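Local coordinates for protein alpha-fucosidase (Bifidobacterium bifidum, PDB 2EAB) that probably cleaves alpha-1,2-linked L-fucose from glycans, this chain being the catalytic piece of a longer calcium-containing glycosidase, at residues Gln718-Gly726 against Asp759-Gly768; Gln367-Val375 against Tyr742-Met753. All blocks are in the same frame, centred on the assembly; numbering follows the deposited sequence.

Contact 1. Residues Gln718-Gly726 against Asp759-Gly768; sequences QSNTGWAIG and DYHAPFQIDG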
loop_
_atom_site.group_PDB
_atom_site.type_symbol
_atom_site.label_atom_id
_atom_site.label_comp_id
_atom_site.label_asym_id
_atom_site.label_seq_id
_atom_site.Cartn_x
_atom_site.Cartn_y
_atom_site.Cartn_z
ATOM N N GLN A 718 14.442 12.554 -15.132
ATOM C CA GLN A 718 15.208 11.403 -14.667
ATOM C C GLN A 718 14.329 10.233 -14.259
ATOM O O GLN A 718 13.250 10.407 -13.683
ATOM C CB GLN A 718 16.131 11.795 -13.510
ATOM C CG GLN A 718 17.187 12.830 -13.879
ATOM C CD GLN A 718 18.102 12.366 -15.003
ATOM O OE1 GLN A 718 18.017 12.854 -16.131
ATOM N NE2 GLN A 718 18.968 11.410 -14.701
ATOM N N SER A 719 14.815 9.035 -14.561
ATOM C CA SER A 719 14.178 7.813 -14.112
ATOM C C SER A 719 14.372 7.637 -12.610
ATOM O O SER A 719 15.290 8.206 -12.008
ATOM C CB SER A 719 14.772 6.613 -14.850
ATOM O OG SER A 719 14.122 5.412 -14.476
ATOM N N ASN A 720 13.478 6.868 -12.006
ATOM C CA ASN A 720 13.694 6.356 -10.665
ATOM C C ASN A 720 12.928 5.049 -10.515
ATOM O O ASN A 720 12.359 4.538 -11.482
ATOM C CB ASN A 720 13.314 7.385 -9.592
ATOM C CG ASN A 720 14.263 7.362 -8.408
ATOM O OD1 ASN A 720 14.375 6.356 -7.702
ATOM N ND2 ASN A 720 14.950 8.478 -8.185
ATOM N N THR A 721 12.929 4.504 -9.307
ATOM C CA THR A 721 12.435 3.159 -9.070
ATOM C C THR A 721 11.611 3.108 -7.796
ATOM O O THR A 721 11.643 4.037 -6.978
ATOM C CB THR A 721 13.600 2.173 -8.895
ATOM O OG1 THR A 721 14.403 2.611 -7.792
ATOM C CG2 THR A 721 14.466 2.085 -10.158
ATOM N N GLY A 722 10.879 2.011 -7.636
ATOM C CA GLY A 722 10.183 1.705 -6.393
ATOM C C GLY A 722 9.332 2.840 -5.860
ATOM O O GLY A 722 8.597 3.489 -6.609
ATOM N N TRP A 723 9.442 3.090 -4.558
ATOM C CA TRP A 723 8.602 4.098 -3.909
ATOM C C TRP A 723 8.858 5.492 -4.478
ATOM O O TRP A 723 7.954 6.332 -4.507
ATOM C CB TRP A 723 8.774 4.099 -2.376
ATOM C CG TRP A 723 10.168 4.416 -1.928
ATOM C CD1 TRP A 723 11.139 3.522 -1.587
ATOM C CD2 TRP A 723 10.755 5.719 -1.788
ATOM N NE1 TRP A 723 12.294 4.182 -1.247
ATOM C CE2 TRP A 723 12.086 5.531 -1.364
ATOM C CE3 TRP A 723 10.283 7.027 -1.981
ATOM C CZ2 TRP A 723 12.955 6.598 -1.137
ATOM C CZ3 TRP A 723 11.146 8.087 -1.759
ATOM C CH2 TRP A 723 12.468 7.866 -1.336
ATOM N N ALA A 724 10.083 5.754 -4.928
ATOM C CA ALA A 724 10.428 7.096 -5.392
ATOM C C ALA A 724 9.695 7.444 -6.680
ATOM O O ALA A 724 9.119 8.524 -6.800
ATOM C CB ALA A 724 11.930 7.249 -5.552
ATOM N N ILE A 725 9.690 6.523 -7.637
ATOM C CA ILE A 725 8.941 6.761 -8.867
ATOM C C ILE A 725 7.428 6.795 -8.596
ATOM O O ILE A 725 6.717 7.628 -9.162
ATOM C CB ILE A 725 9.345 5.799 -10.029
ATOM C CG1 ILE A 725 8.869 6.351 -11.377
ATOM C CG2 ILE A 725 8.831 4.383 -9.807
ATOM C CD1 ILE A 725 9.534 7.646 -11.776
ATOM N N GLY A 726 6.951 5.924 -7.709
ATOM C CA GLY A 726 5.537 5.944 -7.317
ATOM C C GLY A 726 5.124 7.288 -6.742
ATOM O O GLY A 726 4.091 7.848 -7.125
ATOM N N ASP A 759 6.879 -4.408 -9.542
ATOM C CA ASP A 759 7.669 -3.199 -9.356
ATOM C C ASP A 759 8.960 -3.536 -8.634
ATOM O O ASP A 759 8.977 -4.386 -7.733
ATOM C CB ASP A 759 6.870 -2.183 -8.536
ATOM C CG ASP A 759 7.684 -0.972 -8.130
ATOM O OD1 ASP A 759 7.818 -0.036 -8.935
ATOM O OD2 ASP A 759 8.176 -0.937 -6.973
ATOM N N TYR A 760 10.030 -2.847 -9.012
ATOM C CA TYR A 760 11.291 -3.052 -8.335
ATOM C C TYR A 760 12.005 -1.784 -7.921
ATOM O O TYR A 760 11.850 -0.724 -8.530
ATOM C CB TYR A 760 12.200 -4.019 -9.098
ATOM C CG TYR A 760 12.912 -3.530 -10.346
ATOM C CD1 TYR A 760 14.115 -2.829 -10.258
ATOM C CD2 TYR A 760 12.433 -3.849 -11.617
ATOM C CE1 TYR A 760 14.804 -2.428 -11.402
ATOM C CE2 TYR A 760 13.122 -3.458 -12.767
ATOM C CZ TYR A 760 14.301 -2.745 -12.647
ATOM O OH TYR A 760 15.005 -2.351 -13.763
ATOM N N HIS A 761 12.789 -1.945 -6.860
ATOM C CA HIS A 761 13.550 -0.880 -6.232
ATOM C C HIS A 761 15.000 -0.720 -6.764
ATOM O O HIS A 761 15.449 0.412 -6.875
ATOM C CB HIS A 761 13.485 -1.061 -4.702
ATOM C CG HIS A 761 14.234 -0.034 -3.913
ATOM N ND1 HIS A 761 15.594 -0.108 -3.695
ATOM C CD2 HIS A 761 13.804 1.059 -3.237
ATOM C CE1 HIS A 761 15.971 0.911 -2.943
ATOM N NE2 HIS A 761 14.904 1.632 -2.648
ATOM N N ALA A 762 15.770 -1.774 -7.073
ATOM C CA ALA A 762 15.537 -3.192 -6.809
ATOM C C ALA A 762 15.818 -3.486 -5.331
ATOM O O ALA A 762 16.444 -2.673 -4.649
ATOM C CB ALA A 762 16.475 -4.018 -7.688
ATOM N N PRO A 763 15.371 -4.651 -4.821
ATOM C CA PRO A 763 14.640 -5.741 -5.450
ATOM C C PRO A 763 13.139 -5.451 -5.545
ATOM O O PRO A 763 12.712 -4.299 -5.382
ATOM C CB PRO A 763 14.912 -6.903 -4.498
ATOM C CG PRO A 763 14.948 -6.249 -3.160
ATOM C CD PRO A 763 15.657 -4.941 -3.400
ATOM N N PHE A 764 12.355 -6.489 -5.817
ATOM C CA PHE A 764 10.896 -6.387 -5.841
ATOM C C PHE A 764 10.388 -5.678 -4.596
ATOM O O PHE A 764 10.726 -6.073 -3.474
ATOM C CB PHE A 764 10.284 -7.792 -5.934
ATOM C CG PHE A 764 8.833 -7.886 -5.502
ATOM C CD1 PHE A 764 7.856 -7.034 -6.012
ATOM C CD2 PHE A 764 8.448 -8.879 -4.616
ATOM C CE1 PHE A 764 6.519 -7.158 -5.609
ATOM C CE2 PHE A 764 7.121 -9.018 -4.219
ATOM C CZ PHE A 764 6.154 -8.154 -4.712
ATOM N N GLN A 765 9.592 -4.632 -4.819
ATOM C CA GLN A 765 8.888 -3.893 -3.774
ATOM C C GLN A 765 7.516 -3.571 -4.338
ATOM O O GLN A 765 7.409 -2.950 -5.397
ATOM C CB GLN A 765 9.634 -2.601 -3.429
ATOM C CG GLN A 765 10.943 -2.823 -2.680
ATOM C CD GLN A 765 10.728 -3.362 -1.283
ATOM O OE1 GLN A 765 10.894 -4.559 -1.025
ATOM N NE2 GLN A 765 10.355 -2.482 -0.373
ATOM N N ILE A 766 6.467 -4.004 -3.654
ATOM C CA ILE A 766 5.116 -3.873 -4.197
ATOM C C ILE A 766 4.589 -2.434 -4.173
ATOM O O ILE A 766 3.666 -2.083 -4.925
ATOM C CB ILE A 766 4.142 -4.834 -3.477
ATOM C CG1 ILE A 766 2.951 -5.187 -4.374
ATOM C CG2 ILE A 766 3.729 -4.285 -2.105
ATOM C CD1 ILE A 766 2.144 -6.380 -3.885
ATOM N N ASP A 767 5.186 -1.598 -3.323
ATOM C CA ASP A 767 4.739 -0.215 -3.173
ATOM C C ASP A 767 4.495 0.474 -4.514
ATOM O O ASP A 767 3.404 1.007 -4.754
ATOM C CB ASP A 767 5.677 0.609 -2.268
ATOM C CG ASP A 767 7.165 0.373 -2.540
ATOM O OD1 ASP A 767 7.601 0.283 -3.705
ATOM O OD2 ASP A 767 7.922 0.312 -1.547
ATOM N N GLY A 768 5.485 0.418 -5.404
ATOM C CA GLY A 768 5.387 1.068 -6.710
ATOM C C GLY A 768 4.303 0.520 -7.619
ATOM O O GLY A 768 3.808 1.242 -8.481
HETATM O O HOH W 1 10.409 0.635 -3.373
HETATM O O HOH W 2 14.616 2.990 -0.117
#
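His761 meets Thr721, Gly722 and Trp723 where two loops run into helices 722-734 and 767-780 of the family 95 catalytic domain, an (alpha/alpha)6 barrel. Two backbone carbonyls of the 759-768 loop are engaged in succession. Thr721 OG1 donates to His761 O at 2.6 Å, tilted 31° from the carbonyl plane, and one residue on Gly722 N makes a weak bond to Tyr760 O at 3.0 Å. The backbones are closest here, between Gly722 and His761, and a CB modelled on Gly722 would lie 3.3 Å from His761 CA, too tight for a side chain; its positive phi points the same way. The carboxylate of Asp759 also lies against Gly722 CA, while its OD1 is bonded to Gln748 of helix 738-751.

Trp723 and His761 run side by side as an oblique pair with ring planes 36° apart. The indole CG lies between backbone N and carbonyl carbon (chi1 61°), which lays the ring along the imidazole. Water 2 joins the two, accepting from Trp723 NE1 at 2.8 Å in the indole plane and lying 2.9 Å from His761 NE2. A second water bridge serves the backbone: water 1 accepts from Trp723 N at 2.9 Å and donates to Asp767 OD1 at 2.8 Å. Trp415 meets the imidazole edge-to-face and His679 meets the indole. A cis peptide joins Ala762 to Pro763, and within this tight bend His761 ND1 donates to Ala762 O at 2.9 Å, with the acceptor close to the imidazole plane.

Contact 2. Residues Gln367-Val375 against Tyr742-Met753; sequences QKRELETLV and YQLVELQLKNAM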
loop_
_atom_site.group_PDB
_atom_site.type_symbol
_atom_site.label_atom_id
_atom_site.label_comp_id
_atom_site.label_asym_id
_atom_site.label_seq_id
_atom_site.Cartn_x
_atom_site.Cartn_y
_atom_site.Cartn_z
ATOM N N GLN A 367 0.212 -1.352 -28.207
ATOM C CA GLN A 367 1.047 -2.120 -27.282
ATOM C C GLN A 367 1.488 -1.309 -26.068
ATOM O O GLN A 367 1.502 -1.829 -24.945
ATOM C CB GLN A 367 2.250 -2.708 -28.015
ATOM C CG GLN A 367 1.878 -3.874 -28.920
ATOM C CD GLN A 367 2.999 -4.290 -29.855
ATOM O OE1 GLN A 367 3.985 -3.577 -30.023
ATOM N NE2 GLN A 367 2.841 -5.454 -30.479
ATOM N N LYS A 368 1.838 -0.044 -26.280
ATOM C CA LYS A 368 2.131 0.851 -25.156
ATOM C C LYS A 368 0.919 0.966 -24.235
ATOM O O LYS A 368 1.048 0.873 -23.015
ATOM C CB LYS A 368 2.567 2.241 -25.627
ATOM C CG LYS A 368 3.965 2.290 -26.237
ATOM C CD LYS A 368 4.436 3.721 -26.441
ATOM C CE LYS A 368 4.827 4.385 -25.120
ATOM N NZ LYS A 368 5.116 5.831 -25.290
ATOM N N ARG A 369 -0.261 1.152 -24.818
ATOM C CA ARG A 369 -1.482 1.222 -24.025
ATOM C C ARG A 369 -1.777 -0.103 -23.327
ATOM O O ARG A 369 -2.291 -0.110 -22.208
ATOM C CB ARG A 369 -2.671 1.682 -24.875
ATOM C CG ARG A 369 -2.488 3.043 -25.564
ATOM C CD ARG A 369 -2.148 4.194 -24.604
ATOM N NE ARG A 369 -1.703 5.371 -25.355
ATOM C CZ ARG A 369 -0.448 5.819 -25.418
ATOM N NH1 ARG A 369 0.533 5.225 -24.749
ATOM N NH2 ARG A 369 -0.171 6.889 -26.146
ATOM N N GLU A 370 -1.440 -1.221 -23.970
ATOM C CA GLU A 370 -1.582 -2.525 -23.318
ATOM C C GLU A 370 -0.732 -2.628 -22.052
ATOM O O GLU A 370 -1.245 -3.005 -20.998
ATOM C CB GLU A 370 -1.279 -3.690 -24.266
ATOM C CG GLU A 370 -1.416 -5.053 -23.573
ATOM C CD GLU A 370 -1.221 -6.246 -24.492
ATOM O OE1 GLU A 370 -1.055 -6.056 -25.717
ATOM O OE2 GLU A 370 -1.233 -7.384 -23.978
ATOM N N LEU A 371 0.551 -2.291 -22.148
ATOM C CA LEU A 371 1.420 -2.388 -20.973
ATOM C C LEU A 371 0.996 -1.415 -19.871
ATOM O O LEU A 371 0.945 -1.782 -18.695
ATOM C CB LEU A 371 2.898 -2.195 -21.333
ATOM C CG LEU A 371 3.875 -2.537 -20.197
ATOM C CD1 LEU A 371 3.756 -3.996 -19.767
ATOM C CD2 LEU A 371 5.309 -2.214 -20.570
ATOM N N GLU A 372 0.664 -0.186 -20.255
ATOM C CA GLU A 372 0.247 0.827 -19.288
ATOM C C GLU A 372 -1.031 0.422 -18.553
ATOM O O GLU A 372 -1.108 0.520 -17.322
ATOM C CB GLU A 372 0.101 2.188 -19.979
ATOM C CG GLU A 372 1.445 2.745 -20.445
ATOM C CD GLU A 372 1.354 3.730 -21.599
ATOM O OE1 GLU A 372 0.239 4.200 -21.932
ATOM O OE2 GLU A 372 2.421 4.038 -22.175
ATOM N N THR A 373 -2.028 -0.056 -19.293
ATOM C CA THR A 373 -3.270 -0.484 -18.653
ATOM C C THR A 373 -3.125 -1.799 -17.887
ATOM O O THR A 373 -3.788 -1.992 -16.870
ATOM C CB THR A 373 -4.468 -0.545 -19.632
ATOM O OG1 THR A 373 -4.185 -1.454 -20.703
ATOM C CG2 THR A 373 -4.789 0.837 -20.191
ATOM N N LEU A 374 -2.254 -2.694 -18.351
ATOM C CA LEU A 374 -1.992 -3.920 -17.602
ATOM C C LEU A 374 -1.350 -3.635 -16.254
ATOM O O LEU A 374 -1.770 -4.195 -15.244
ATOM C CB LEU A 374 -1.117 -4.892 -18.392
ATOM C CG LEU A 374 -1.773 -5.774 -19.454
ATOM C CD1 LEU A 374 -0.708 -6.606 -20.158
ATOM C CD2 LEU A 374 -2.864 -6.671 -18.867
ATOM N N VAL A 375 -0.338 -2.776 -16.243
ATOM C CA VAL A 375 0.313 -2.405 -14.981
ATOM C C VAL A 375 -0.699 -1.733 -14.044
ATOM O O VAL A 375 -0.752 -2.050 -12.853
ATOM C CB VAL A 375 1.562 -1.528 -15.209
ATOM C CG1 VAL A 375 2.108 -1.001 -13.881
ATOM C CG2 VAL A 375 2.631 -2.328 -15.955
ATOM N N TYR A 742 2.812 11.403 -17.181
ATOM C CA TYR A 742 2.864 10.274 -18.097
ATOM C C TYR A 742 4.300 9.837 -18.397
ATOM O O TYR A 742 4.594 8.644 -18.462
ATOM C CB TYR A 742 2.121 10.573 -19.406
ATOM C CG TYR A 742 2.336 9.479 -20.409
ATOM C CD1 TYR A 742 1.722 8.241 -20.249
ATOM C CD2 TYR A 742 3.207 9.655 -21.479
ATOM C CE1 TYR A 742 1.945 7.208 -21.145
ATOM C CE2 TYR A 742 3.437 8.631 -22.386
ATOM C CZ TYR A 742 2.807 7.409 -22.210
ATOM O OH TYR A 742 3.038 6.387 -23.095
ATOM N N GLN A 743 5.185 10.809 -18.583
ATOM C CA GLN A 743 6.590 10.502 -18.839
ATOM C C GLN A 743 7.208 9.710 -17.681
ATOM O O GLN A 743 8.063 8.847 -17.900
ATOM C CB GLN A 743 7.382 11.774 -19.103
ATOM C CG GLN A 743 7.200 12.368 -20.481
ATOM C CD GLN A 743 8.084 13.579 -20.669
ATOM O OE1 GLN A 743 9.053 13.545 -21.425
ATOM N NE2 GLN A 743 7.775 14.648 -19.954
ATOM N N LEU A 744 6.763 9.995 -16.456
ATOM C CA LEU A 744 7.215 9.240 -15.290
ATOM C C LEU A 744 6.642 7.823 -15.263
ATOM O O LEU A 744 7.337 6.888 -14.871
ATOM C CB LEU A 744 6.921 9.995 -13.989
ATOM C CG LEU A 744 7.772 11.254 -13.790
ATOM C CD1 LEU A 744 7.129 12.144 -12.752
ATOM C CD2 LEU A 744 9.222 10.933 -13.406
ATOM N N VAL A 745 5.388 7.661 -15.688
ATOM C CA VAL A 745 4.813 6.327 -15.861
ATOM C C VAL A 745 5.639 5.524 -16.872
ATOM O O VAL A 745 5.986 4.370 -16.623
ATOM C CB VAL A 745 3.326 6.384 -16.293
ATOM C CG1 VAL A 745 2.813 4.997 -16.667
ATOM C CG2 VAL A 745 2.463 6.978 -15.184
ATOM N N GLU A 746 5.981 6.154 -17.995
ATOM C CA GLU A 746 6.822 5.527 -19.016
ATOM C C GLU A 746 8.140 5.062 -18.420
ATOM O O GLU A 746 8.592 3.946 -18.684
ATOM C CB GLU A 746 7.141 6.516 -20.128
ATOM C CG GLU A 746 6.074 6.740 -21.157
ATOM C CD GLU A 746 6.583 7.625 -22.282
ATOM O OE1 GLU A 746 7.133 8.708 -21.988
ATOM O OE2 GLU A 746 6.445 7.233 -23.460
ATOM N N LEU A 747 8.755 5.932 -17.625
ATOM C CA LEU A 747 10.037 5.612 -17.011
ATOM C C LEU A 747 9.928 4.480 -15.998
ATOM O O LEU A 747 10.832 3.647 -15.915
ATOM C CB LEU A 747 10.681 6.855 -16.398
ATOM C CG LEU A 747 11.229 7.874 -17.408
ATOM C CD1 LEU A 747 11.533 9.207 -16.742
ATOM C CD2 LEU A 747 12.459 7.336 -18.143
ATOM N N GLN A 748 8.832 4.436 -15.236
ATOM C CA GLN A 748 8.604 3.322 -14.318
ATOM C C GLN A 748 8.502 2.000 -15.075
ATOM O O GLN A 748 9.106 1.001 -14.683
ATOM C CB GLN A 748 7.353 3.531 -13.461
ATOM C CG GLN A 748 7.145 2.383 -12.468
ATOM C CD GLN A 748 5.895 2.517 -11.627
ATOM O OE1 GLN A 748 4.898 3.092 -12.057
ATOM N NE2 GLN A 748 5.938 1.964 -10.418
ATOM N N LEU A 749 7.747 2.001 -16.169
ATOM C CA LEU A 749 7.570 0.790 -16.956
ATOM C C LEU A 749 8.884 0.336 -17.587
ATOM O O LEU A 749 9.155 -0.857 -17.657
ATOM C CB LEU A 749 6.467 0.975 -18.008
ATOM C CG LEU A 749 5.054 0.578 -17.550
ATOM C CD1 LEU A 749 4.649 1.234 -16.225
ATOM C CD2 LEU A 749 4.027 0.899 -18.617
ATOM N N LYS A 750 9.709 1.285 -18.012
ATOM C CA LYS A 750 10.985 0.953 -18.652
ATOM C C LYS A 750 12.079 0.532 -17.669
ATOM O O LYS A 750 12.938 -0.289 -18.006
ATOM C CB LYS A 750 11.488 2.123 -19.497
ATOM C CG LYS A 750 10.675 2.369 -20.751
ATOM C CD LYS A 750 11.140 3.621 -21.471
ATOM C CE LYS A 750 10.251 3.909 -22.661
ATOM N NZ LYS A 750 10.685 5.130 -23.386
ATOM N N ASN A 751 12.037 1.083 -16.458
ATOM C CA ASN A 751 13.167 0.985 -15.534
ATOM C C ASN A 751 12.863 0.406 -14.154
ATOM O O ASN A 751 13.766 0.306 -13.324
ATOM C CB ASN A 751 13.816 2.361 -15.363
ATOM C CG ASN A 751 14.346 2.920 -16.664
ATOM O OD1 ASN A 751 15.272 2.370 -17.259
ATOM N ND2 ASN A 751 13.760 4.021 -17.117
ATOM N N ALA A 752 11.615 0.026 -13.902
ATOM C CA ALA A 752 11.231 -0.424 -12.560
ATOM C C ALA A 752 10.175 -1.530 -12.556
ATOM O O ALA A 752 9.490 -1.743 -11.549
ATOM C CB ALA A 752 10.793 0.765 -11.693
ATOM N N MET A 753 10.063 -2.252 -13.671
ATOM C CA MET A 753 9.151 -3.384 -13.761
ATOM C C MET A 753 9.876 -4.635 -14.231
ATOM O O MET A 753 10.574 -4.609 -15.249
ATOM C CB MET A 753 8.006 -3.069 -14.726
ATOM C CG MET A 753 7.045 -2.018 -14.212
ATOM S SD MET A 753 5.977 -2.697 -12.935
ATOM C CE MET A 753 4.671 -3.316 -13.966
#
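Tyr742 OH is held by three side chains of helix 365-386, which packs nearly perpendicularly on helix 738-751 within the family 95 catalytic domain. The hydroxyl Tyr742 OH donates to Glu372 OE2 at 2.6 Å, on the syn side of the carboxylate, and accepts from Lys368 NZ at 3.1 Å and, weakly, from Arg369 NH1 at 3.2 Å. The phenol reaches across because its CG is anti to the backbone N (chi1 172°). Glu372 approaches the ring at its edge, the carboxylate plane standing 78° from that of the ring. Glu372 OE1 forms a salt bridge with Arg369 NH1 at 3.0 Å, and Tyr358 and Trp809 add further hydrogen bonds to this carboxylate. Lys368, bent at its third torsion, also makes a salt bridge from NZ to Glu746 OE2 at 2.7 Å.

Beside this polar cluster the packing is aliphatic. Leu749 CD2 lies 3.7 Å from Glu372 CG and meets Leu371 tip to tip, while Leu749 CD1 slides past Val375. The segments cross at 85°, which confines the contact to a patch about the crossing. A phenylalanine in place of Tyr742 lacks the hydroxyl and would probably leave Glu372 OE2 without this donor and Lys368 NZ with one acceptor fewer. Since two cationic groups donate to the hydroxyl oxygen, they are likely to polarise its O-H and strengthen its bond to the buried carboxylate, whose charge Arg369 probably helps to balance.

Overall arrangement
From the N terminus, residues 367-375 come first, then 718-726, 742-753 and 759-768, so the segments of the two contacts alternate and their loops cross. Contact 2 closes a long loop of 366 residues, bringing helix 365-386 against helix 738-751 late in the catalytic domain. Contact 1 closes a short, largely helical one of 32 residues between the starts of helices 722-734 and 767-780. Helix 738-751 lies between those two in sequence and links the contacts, whose centres are about 12 Å apart: Tyr760 N probably bonds Ala752 O, and Gln748 NE2 probably bonds Gly768 O. Four helices of the catalytic domain are thereby tied together.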